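Local coordinates for protein enoyl-CoA hydratase/carnithine racemase (Magnetospirillum magneticum, PDB 4NEK) that probably acts as a delta(3)-delta(2)-enoyl-CoA isomerase of the crotonase-like enoyl-CoA hydratase/isomerase family, at residues A44-L52 / M187-R198; V87-V95 / R198-K209. All coordinates share one frame; numbering follows the deposited sequence.

Contact 1: A44-L52 / M187-R198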
loop_
_atom_site.group_PDB
_atom_site.type_symbol
_atom_site.label_atom_id
_atom_site.label_comp_id
_atom_site.label_asym_id
_atom_site.label_seq_id
_atom_site.Cartn_x
_atom_site.Cartn_y
_atom_site.Cartn_z
ATOM N N ALA C 44 21.753 -6.982 33.471
ATOM C CA ALA C 44 22.155 -7.784 34.641
ATOM C C ALA C 44 21.065 -7.942 35.695
ATOM O O ALA C 44 21.122 -8.856 36.497
ATOM C CB ALA C 44 23.367 -7.167 35.286
ATOM N N ASP C 45 20.036 -7.105 35.652
ATOM C CA ASP C 45 18.985 -7.135 36.669
ATOM C C ASP C 45 17.929 -8.196 36.399
ATOM O O ASP C 45 17.173 -8.157 35.410
ATOM C CB ASP C 45 18.324 -5.762 36.731
ATOM C CG ASP C 45 17.299 -5.623 37.862
ATOM O OD1 ASP C 45 16.925 -6.650 38.498
ATOM O OD2 ASP C 45 16.856 -4.457 38.083
ATOM N N ASP C 46 17.825 -9.115 37.326
ATOM C CA ASP C 46 16.866 -10.172 37.241
ATOM C C ASP C 46 15.403 -9.712 37.318
ATOM O O ASP C 46 14.517 -10.426 36.905
ATOM C CB ASP C 46 17.152 -11.147 38.350
ATOM C CG ASP C 46 16.386 -12.453 38.184
ATOM O OD1 ASP C 46 15.544 -12.683 37.315
ATOM O OD2 ASP C 46 16.575 -13.286 39.005
ATOM N N ASP C 47 15.129 -8.534 37.819
ATOM C CA ASP C 47 13.743 -8.041 37.823
ATOM C C ASP C 47 13.321 -7.413 36.514
ATOM O O ASP C 47 12.176 -7.007 36.357
ATOM C CB ASP C 47 13.569 -6.969 38.900
ATOM C CG ASP C 47 13.801 -7.508 40.301
ATOM O OD1 ASP C 47 13.238 -8.568 40.617
ATOM O OD2 ASP C 47 14.551 -6.879 41.066
ATOM N N VAL C 48 14.258 -7.289 35.593
ATOM C CA VAL C 48 13.992 -6.690 34.293
ATOM C C VAL C 48 13.891 -7.729 33.171
ATOM O O VAL C 48 14.803 -8.520 32.969
ATOM C CB VAL C 48 15.105 -5.750 33.933
ATOM C CG1 VAL C 48 14.934 -5.258 32.505
ATOM C CG2 VAL C 48 15.093 -4.593 34.893
ATOM N N ASN C 49 12.773 -7.706 32.466
ATOM C CA ASN C 49 12.571 -8.560 31.329
ATOM C C ASN C 49 12.658 -7.850 29.998
ATOM O O ASN C 49 13.010 -8.484 29.009
ATOM C CB ASN C 49 11.197 -9.188 31.406
ATOM C CG ASN C 49 11.096 -10.223 32.509
ATOM O OD1 ASN C 49 12.065 -10.534 33.194
ATOM N ND2 ASN C 49 9.940 -10.802 32.632
ATOM N N VAL C 50 12.357 -6.550 29.981
ATOM C CA VAL C 50 12.246 -5.809 28.748
ATOM C C VAL C 50 12.673 -4.376 29.000
ATOM O O VAL C 50 12.391 -3.849 30.061
ATOM C CB VAL C 50 10.777 -5.808 28.299
ATOM C CG1 VAL C 50 10.568 -4.991 27.040
ATOM C CG2 VAL C 50 10.328 -7.220 28.042
ATOM N N PHE C 51 13.253 -3.730 27.987
ATOM C CA PHE C 51 13.500 -2.282 27.997
ATOM C C PHE C 51 12.475 -1.522 27.201
ATOM O O PHE C 51 12.025 -1.971 26.161
ATOM C CB PHE C 51 14.830 -1.966 27.352
ATOM C CG PHE C 51 16.022 -2.498 28.105
ATOM C CD1 PHE C 51 16.606 -1.742 29.082
ATOM C CD2 PHE C 51 16.584 -3.720 27.774
ATOM C CE1 PHE C 51 17.712 -2.219 29.769
ATOM C CE2 PHE C 51 17.691 -4.195 28.441
ATOM C CZ PHE C 51 18.246 -3.463 29.457
ATOM N N LEU C 52 12.179 -0.330 27.671
ATOM C CA LEU C 52 11.364 0.592 26.918
ATOM C C LEU C 52 12.056 1.959 26.844
ATOM O O LEU C 52 12.254 2.604 27.846
ATOM C CB LEU C 52 10.023 0.748 27.589
ATOM C CG LEU C 52 9.152 1.881 27.060
ATOM C CD1 LEU C 52 8.829 1.635 25.606
ATOM C CD2 LEU C 52 7.858 1.953 27.824
HETATM N N MSE C 187 4.118 0.873 26.115
HETATM C CA MSE C 187 4.253 0.210 27.402
HETATM C C MSE C 187 3.481 -1.071 27.384
HETATM O O MSE C 187 3.905 -2.062 27.955
HETATM C CB MSE C 187 3.781 1.153 28.500
HETATM C CG MSE C 187 3.727 0.488 29.856
HETATM SE SE MSE C 187 5.489 -0.206 30.495
HETATM C CE MSE C 187 6.038 1.431 31.456
ATOM N N ALA C 188 2.317 -1.066 26.754
ATOM C CA ALA C 188 1.494 -2.283 26.709
ATOM C C ALA C 188 2.212 -3.349 25.941
ATOM O O ALA C 188 2.180 -4.502 26.319
ATOM C CB ALA C 188 0.123 -2.018 26.073
ATOM N N ALA C 189 2.890 -2.958 24.875
ATOM C CA ALA C 189 3.682 -3.923 24.127
ATOM C C ALA C 189 4.865 -4.464 24.949
ATOM O O ALA C 189 5.148 -5.654 24.927
ATOM C CB ALA C 189 4.164 -3.291 22.855
ATOM N N ALA C 190 5.523 -3.579 25.695
ATOM C CA ALA C 190 6.566 -4.001 26.591
ATOM C C ALA C 190 6.073 -5.001 27.626
ATOM O O ALA C 190 6.749 -5.998 27.917
ATOM C CB ALA C 190 7.174 -2.798 27.288
ATOM N N ARG C 191 4.923 -4.736 28.213
ATOM C CA ARG C 191 4.355 -5.642 29.229
ATOM C C ARG C 191 3.971 -6.989 28.624
ATOM O O ARG C 191 4.140 -8.024 29.234
ATOM C CB ARG C 191 3.114 -5.052 29.871
ATOM C CG ARG C 191 3.425 -3.972 30.861
ATOM C CD ARG C 191 2.196 -3.629 31.684
ATOM N NE ARG C 191 2.384 -2.337 32.336
ATOM C CZ ARG C 191 3.140 -2.124 33.418
ATOM N NH1 ARG C 191 3.759 -3.127 34.042
ATOM N NH2 ARG C 191 3.273 -0.889 33.888
ATOM N N LYS C 192 3.469 -6.968 27.415
ATOM C CA LYS C 192 3.103 -8.193 26.791
ATOM C C LYS C 192 4.374 -9.037 26.566
ATOM O O LYS C 192 4.368 -10.234 26.777
ATOM C CB LYS C 192 2.362 -7.898 25.509
ATOM C CG LYS C 192 1.749 -9.124 24.934
ATOM C CD LYS C 192 0.836 -8.841 23.742
ATOM C CE LYS C 192 0.402 -10.172 23.123
ATOM N NZ LYS C 192 -0.800 -10.026 22.246
ATOM N N LEU C 193 5.476 -8.413 26.161
ATOM C CA LEU C 193 6.729 -9.130 26.071
ATOM C C LEU C 193 7.212 -9.599 27.444
ATOM O O LEU C 193 7.766 -10.697 27.581
ATOM C CB LEU C 193 7.809 -8.263 25.459
ATOM C CG LEU C 193 7.679 -8.024 23.967
ATOM C CD1 LEU C 193 8.640 -6.949 23.522
ATOM C CD2 LEU C 193 7.944 -9.291 23.191
ATOM N N ALA C 194 7.003 -8.769 28.457
ATOM C CA ALA C 194 7.514 -9.086 29.773
ATOM C C ALA C 194 6.755 -10.256 30.364
ATOM O O ALA C 194 7.289 -10.945 31.220
ATOM C CB ALA C 194 7.427 -7.879 30.703
ATOM N N ALA C 195 5.524 -10.494 29.903
ATOM C CA ALA C 195 4.743 -11.628 30.405
ATOM C C ALA C 195 5.092 -12.923 29.704
ATOM O O ALA C 195 4.647 -13.955 30.122
ATOM C CB ALA C 195 3.271 -11.376 30.252
ATOM N N LYS C 196 5.906 -12.901 28.657
ATOM C CA LYS C 196 6.377 -14.140 28.074
ATOM C C LYS C 196 7.445 -14.738 28.993
ATOM O O LYS C 196 8.011 -14.025 29.816
ATOM C CB LYS C 196 7.052 -13.875 26.740
ATOM C CG LYS C 196 6.227 -13.123 25.763
ATOM C CD LYS C 196 4.857 -13.700 25.614
ATOM C CE LYS C 196 4.285 -13.244 24.280
ATOM N NZ LYS C 196 2.828 -13.323 24.312
ATOM N N PRO C 197 7.761 -16.031 28.821
ATOM C CA PRO C 197 8.882 -16.636 29.554
ATOM C C PRO C 197 10.243 -16.115 29.106
ATOM O O PRO C 197 10.677 -16.396 27.984
ATOM C CB PRO C 197 8.743 -18.146 29.235
ATOM C CG PRO C 197 7.970 -18.212 27.962
ATOM C CD PRO C 197 7.066 -17.018 27.976
ATOM N N ARG C 198 10.909 -15.371 29.983
ATOM C CA ARG C 198 12.105 -14.656 29.618
ATOM C C ARG C 198 13.166 -15.522 28.958
ATOM O O ARG C 198 13.802 -15.108 27.979
ATOM C CB ARG C 198 12.712 -13.908 30.809
ATOM C CG ARG C 198 13.936 -13.078 30.364
ATOM C CD ARG C 198 14.527 -12.171 31.443
ATOM N NE ARG C 198 14.962 -12.950 32.598
ATOM C CZ ARG C 198 15.150 -12.472 33.820
ATOM N NH1 ARG C 198 14.979 -11.198 34.103
ATOM N NH2 ARG C 198 15.518 -13.299 34.764
#
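Arg198 reaches across to the turn Asp45-Val48 and meets it with its guanidinium end. Arg198 NH2 makes a salt bridge to Asp46 OD1 at 2.6 Å, nearly straight (164°) and close to the guanidinium plane, but meeting the carboxylate from above its own plane. Arg198 NH1 serves two backbone acceptors, Asp46 O and Val48 O, each 2.9 Å away and each approached from above its carbonyl plane. With CG anti to the backbone N (chi1 -176°), the chain runs straight and bends at chi3, carrying both terminal nitrogens to the turn. The type I turn is closed by Val48 N bonding to Asp45 O, and Asp45 OD1 accepts from Asp47 N in an Asx turn. Replacing Arg198 by an alanine is likely to leave the Asp46 carboxylate without its cationic mate and Asp46 O without the NH1 donor.

Asn49 ND2 donates to Ala194 O at 3.0 Å, on a carbonyl lone pair and in the amide's own plane, giving this carbonyl a side-chain donor. This is the helix-on-sheet layer of the crotonase fold: the 187-194 part of helix 179-194 runs antiparallel to strand 50-52, the axes 8.4 Å apart at closest approach. Val50 packs here with both branches, CG1 against Ala190 CB and CG2 against Leu193 CB (3.8 Å) and Ala194 CB. Leu52 CD2 lies 4.1 Å from CE of Met187, a selenomethionine whose SE lies over one face of the Arg191 guanidinium, near its rim. On the helix side turned from the strand, Lys192 forms salt bridges with Glu160 of a second subunit and Asp181 of a third.

Contact 2: V87-V95 / R198-K209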
loop_
_atom_site.group_PDB
_atom_site.type_symbol
_atom_site.label_atom_id
_atom_site.label_comp_id
_atom_site.label_asym_id
_atom_site.label_seq_id
_atom_site.Cartn_x
_atom_site.Cartn_y
_atom_site.Cartn_z
ATOM N N VAL C 87 23.140 -1.513 22.916
ATOM C CA VAL C 87 21.805 -1.802 22.405
ATOM C C VAL C 87 21.836 -2.896 21.360
ATOM O O VAL C 87 21.017 -3.800 21.385
ATOM C CB VAL C 87 21.153 -0.564 21.801
ATOM C CG1 VAL C 87 19.784 -0.919 21.264
ATOM C CG2 VAL C 87 21.025 0.509 22.864
ATOM N N ALA C 88 22.764 -2.809 20.430
ATOM C CA ALA C 88 22.898 -3.826 19.409
ATOM C C ALA C 88 23.106 -5.200 20.015
ATOM O O ALA C 88 22.583 -6.159 19.502
ATOM C CB ALA C 88 24.041 -3.501 18.484
ATOM N N GLY C 89 23.859 -5.285 21.106
ATOM C CA GLY C 89 24.123 -6.562 21.766
ATOM C C GLY C 89 23.159 -6.935 22.895
ATOM O O GLY C 89 23.320 -7.985 23.527
ATOM N N ALA C 90 22.145 -6.119 23.167
ATOM C CA ALA C 90 21.247 -6.431 24.281
ATOM C C ALA C 90 20.514 -7.728 24.065
ATOM O O ALA C 90 19.882 -7.923 23.025
ATOM C CB ALA C 90 20.249 -5.316 24.497
ATOM N N ARG C 91 20.582 -8.610 25.053
ATOM C CA ARG C 91 19.933 -9.920 24.971
ATOM C C ARG C 91 18.438 -9.812 25.216
ATOM O O ARG C 91 17.641 -10.550 24.648
ATOM C CB ARG C 91 20.591 -10.885 25.954
ATOM C CG ARG C 91 22.078 -11.140 25.669
ATOM C CD ARG C 91 22.350 -12.281 24.666
ATOM N NE ARG C 91 21.672 -13.569 24.954
ATOM C CZ ARG C 91 21.946 -14.767 24.406
ATOM N NH1 ARG C 91 21.216 -15.820 24.760
ATOM N NH2 ARG C 91 22.931 -14.940 23.523
ATOM N N LYS C 92 18.045 -8.881 26.053
ATOM C CA LYS C 92 16.634 -8.682 26.344
ATOM C C LYS C 92 15.974 -7.779 25.303
ATOM O O LYS C 92 16.624 -7.002 24.646
ATOM C CB LYS C 92 16.439 -8.088 27.747
ATOM C CG LYS C 92 17.020 -8.956 28.845
ATOM C CD LYS C 92 16.878 -8.359 30.265
ATOM C CE LYS C 92 17.592 -9.244 31.278
ATOM N NZ LYS C 92 17.510 -8.730 32.653
ATOM N N PRO C 93 14.676 -7.892 25.174
ATOM C CA PRO C 93 13.951 -7.124 24.186
ATOM C C PRO C 93 13.928 -5.656 24.483
ATOM O O PRO C 93 13.979 -5.257 25.643
ATOM C CB PRO C 93 12.509 -7.649 24.284
ATOM C CG PRO C 93 12.596 -8.940 25.019
ATOM C CD PRO C 93 13.808 -8.845 25.895
ATOM N N VAL C 94 13.799 -4.879 23.414
ATOM C CA VAL C 94 13.870 -3.431 23.480
ATOM C C VAL C 94 12.733 -2.852 22.638
ATOM O O VAL C 94 12.593 -3.165 21.479
ATOM C CB VAL C 94 15.200 -2.951 22.905
ATOM C CG1 VAL C 94 15.291 -1.446 22.935
ATOM C CG2 VAL C 94 16.379 -3.575 23.650
ATOM N N VAL C 95 11.901 -2.047 23.270
ATOM C CA VAL C 95 10.784 -1.402 22.607
ATOM C C VAL C 95 11.042 0.084 22.631
ATOM O O VAL C 95 11.535 0.588 23.627
ATOM C CB VAL C 95 9.496 -1.660 23.403
ATOM C CG1 VAL C 95 8.302 -0.927 22.769
ATOM C CG2 VAL C 95 9.226 -3.154 23.492
ATOM N N ARG C 198 10.909 -15.371 29.983
ATOM C CA ARG C 198 12.105 -14.656 29.618
ATOM C C ARG C 198 13.166 -15.522 28.958
ATOM O O ARG C 198 13.802 -15.108 27.979
ATOM C CB ARG C 198 12.712 -13.908 30.809
ATOM C CG ARG C 198 13.936 -13.078 30.364
ATOM C CD ARG C 198 14.527 -12.171 31.443
ATOM N NE ARG C 198 14.962 -12.950 32.598
ATOM C CZ ARG C 198 15.150 -12.472 33.820
ATOM N NH1 ARG C 198 14.979 -11.198 34.103
ATOM N NH2 ARG C 198 15.518 -13.299 34.764
ATOM N N SER C 199 13.419 -16.688 29.501
ATOM C CA SER C 199 14.581 -17.445 29.024
ATOM C C SER C 199 14.339 -17.898 27.602
ATOM O O SER C 199 15.249 -17.937 26.813
ATOM C CB SER C 199 14.837 -18.632 29.926
ATOM O OG SER C 199 13.632 -19.339 30.039
ATOM N N ILE C 200 13.106 -18.232 27.274
ATOM C CA ILE C 200 12.773 -18.591 25.908
ATOM C C ILE C 200 12.785 -17.398 24.973
ATOM O O ILE C 200 13.347 -17.447 23.877
ATOM C CB ILE C 200 11.353 -19.178 25.810
ATOM C CG1 ILE C 200 11.146 -20.334 26.818
ATOM C CG2 ILE C 200 11.081 -19.651 24.391
ATOM C CD1 ILE C 200 12.141 -21.473 26.694
ATOM N N LEU C 201 12.194 -16.308 25.421
ATOM C CA LEU C 201 12.122 -15.117 24.615
ATOM C C LEU C 201 13.486 -14.646 24.187
ATOM O O LEU C 201 13.707 -14.253 23.034
ATOM C CB LEU C 201 11.458 -14.008 25.382
ATOM C CG LEU C 201 11.033 -12.806 24.548
ATOM C CD1 LEU C 201 10.170 -13.181 23.364
ATOM C CD2 LEU C 201 10.246 -11.829 25.409
ATOM N N VAL C 202 14.411 -14.683 25.114
ATOM C CA VAL C 202 15.778 -14.317 24.844
ATOM C C VAL C 202 16.416 -15.205 23.772
ATOM O O VAL C 202 17.185 -14.722 22.933
ATOM C CB VAL C 202 16.572 -14.357 26.189
ATOM C CG1 VAL C 202 18.063 -14.522 25.992
ATOM C CG2 VAL C 202 16.287 -13.089 26.987
ATOM N N GLN C 203 16.109 -16.489 23.797
ATOM C CA GLN C 203 16.655 -17.405 22.805
ATOM C C GLN C 203 16.075 -17.117 21.440
ATOM O O GLN C 203 16.755 -17.201 20.416
ATOM C CB GLN C 203 16.290 -18.831 23.169
ATOM C CG GLN C 203 16.966 -19.368 24.414
ATOM C CD GLN C 203 18.467 -19.396 24.241
ATOM O OE1 GLN C 203 18.983 -19.913 23.248
ATOM N NE2 GLN C 203 19.179 -18.802 25.191
ATOM N N ILE C 204 14.797 -16.775 21.413
ATOM C CA ILE C 204 14.159 -16.431 20.161
ATOM C C ILE C 204 14.814 -15.215 19.569
ATOM O O ILE C 204 15.122 -15.175 18.367
ATOM C CB ILE C 204 12.670 -16.211 20.362
ATOM C CG1 ILE C 204 12.013 -17.585 20.628
ATOM C CG2 ILE C 204 12.029 -15.606 19.123
ATOM C CD1 ILE C 204 10.527 -17.508 20.925
ATOM N N LYS C 205 15.032 -14.202 20.398
ATOM C CA LYS C 205 15.640 -12.971 19.897
ATOM C C LYS C 205 17.033 -13.262 19.381
ATOM O O LYS C 205 17.406 -12.783 18.310
ATOM C CB LYS C 205 15.674 -11.893 20.968
ATOM C CG LYS C 205 16.410 -10.662 20.526
ATOM C CD LYS C 205 16.209 -9.513 21.483
ATOM C CE LYS C 205 17.230 -8.460 21.116
ATOM N NZ LYS C 205 17.010 -7.198 21.854
ATOM N N ALA C 206 17.791 -14.086 20.104
ATOM C CA ALA C 206 19.168 -14.392 19.691
ATOM C C ALA C 206 19.189 -15.145 18.371
ATOM O O ALA C 206 19.989 -14.854 17.488
ATOM C CB ALA C 206 19.888 -15.177 20.749
ATOM N N LEU C 207 18.278 -16.079 18.198
ATOM C CA LEU C 207 18.172 -16.759 16.893
ATOM C C LEU C 207 17.798 -15.795 15.758
ATOM O O LEU C 207 18.424 -15.780 14.700
ATOM C CB LEU C 207 17.127 -17.868 16.948
ATOM C CG LEU C 207 17.584 -19.111 17.702
ATOM C CD1 LEU C 207 16.374 -19.977 18.005
ATOM C CD2 LEU C 207 18.630 -19.888 16.918
HETATM N N MSE C 208 16.827 -14.934 16.024
HETATM C CA MSE C 208 16.415 -13.963 15.014
HETATM C C MSE C 208 17.556 -13.124 14.579
HETATM O O MSE C 208 17.624 -12.744 13.429
HETATM C CB MSE C 208 15.313 -13.053 15.531
HETATM C CG MSE C 208 13.994 -13.819 15.545
HETATM SE SE MSE C 208 12.634 -12.696 16.373
HETATM C CE MSE C 208 12.266 -11.449 14.900
ATOM N N LYS C 209 18.444 -12.810 15.507
ATOM C CA LYS C 209 19.532 -11.881 15.234
ATOM C C LYS C 209 20.827 -12.565 14.906
ATOM O O LYS C 209 21.865 -11.925 14.809
ATOM C CB LYS C 209 19.705 -10.969 16.430
ATOM C CG LYS C 209 18.501 -10.072 16.570
ATOM C CD LYS C 209 18.635 -9.058 17.665
ATOM C CE LYS C 209 19.697 -8.041 17.336
ATOM N NZ LYS C 209 19.616 -6.888 18.278
HETATM O O HOH W 1 21.184 -5.443 16.704
HETATM O O HOH W 2 18.520 -12.231 22.946
#
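Lys205 reaches from helix 198-208 to the backbone of the 87-95 segment, fully extended, with CG anti to the backbone N (chi1 174°). Lys205 NZ donates to Lys92 O at 2.8 Å, from above the carbonyl plane, and more weakly to Ala90 O at 3.2 Å; a salt bridge to Asp114 gives this buried ammonium its counter-charge. Asp114 also accepts from Val94 N, so one carboxylate ties the lysine to the start of strand 94-98. The aliphatic part of the lysine is closely packed too, Lys205 CD lying 3.6 Å from Arg91 O. Beside it the Pro93 ring rests its CG on Leu201 CD2 at 3.7 Å, and Leu193 of the preceding helix touches both residues.

The opposite character appears at Arg91, an exposed residue whose chain folds back at chi2 and chi3 over the helix surface. Val202 CG1 meets the edge of its guanidinium, 3.6 Å from Arg91 NH1, while Ala206 CB lies over one face, offset toward the rim. Water takes part on this side: one molecule donates to both Arg91 O and Val202 O, bridging loop and helix. At the far end Lys209 NZ makes a long bond of 3.3 Å to Ala88 O, and a second water accepts from that NZ and donates to the same carbonyl. Lys92 NZ stands 3.8 Å from Arg198 NH1, but Lys92 NZ has Val48 O as its acceptor, and Asp46 probably eases the proximity. Helix 198-208 thus packs against the loop leading from helix 79-88 into strand 94-98, a parallel strand in the central sheet of the crotonase fold.

Contacts 1 and 2 lie side by side, their centres about 11 Å apart, and share Arg198, which begins helix 198-208, the next helix after 179-194, a short link away. Their other segments are neighbours in the main sheet: strands 50-54 and 94-98 run parallel, and Phe51 N is probably hydrogen-bonded to Pro93 O at 2.9 Å. Lys92 of contact 2 completes the join, its NZ 2.7 Å from Val48 O and 2.8 Å from Asp45 O in contact 1. Helix 179-194 packs along strand 50-52, helix 198-208 on the loop that leads into strand 94-98. Both contacts also reach the second subunit, where Pro197 packs on Ile129 and Ile204 on Ile133 of that chain.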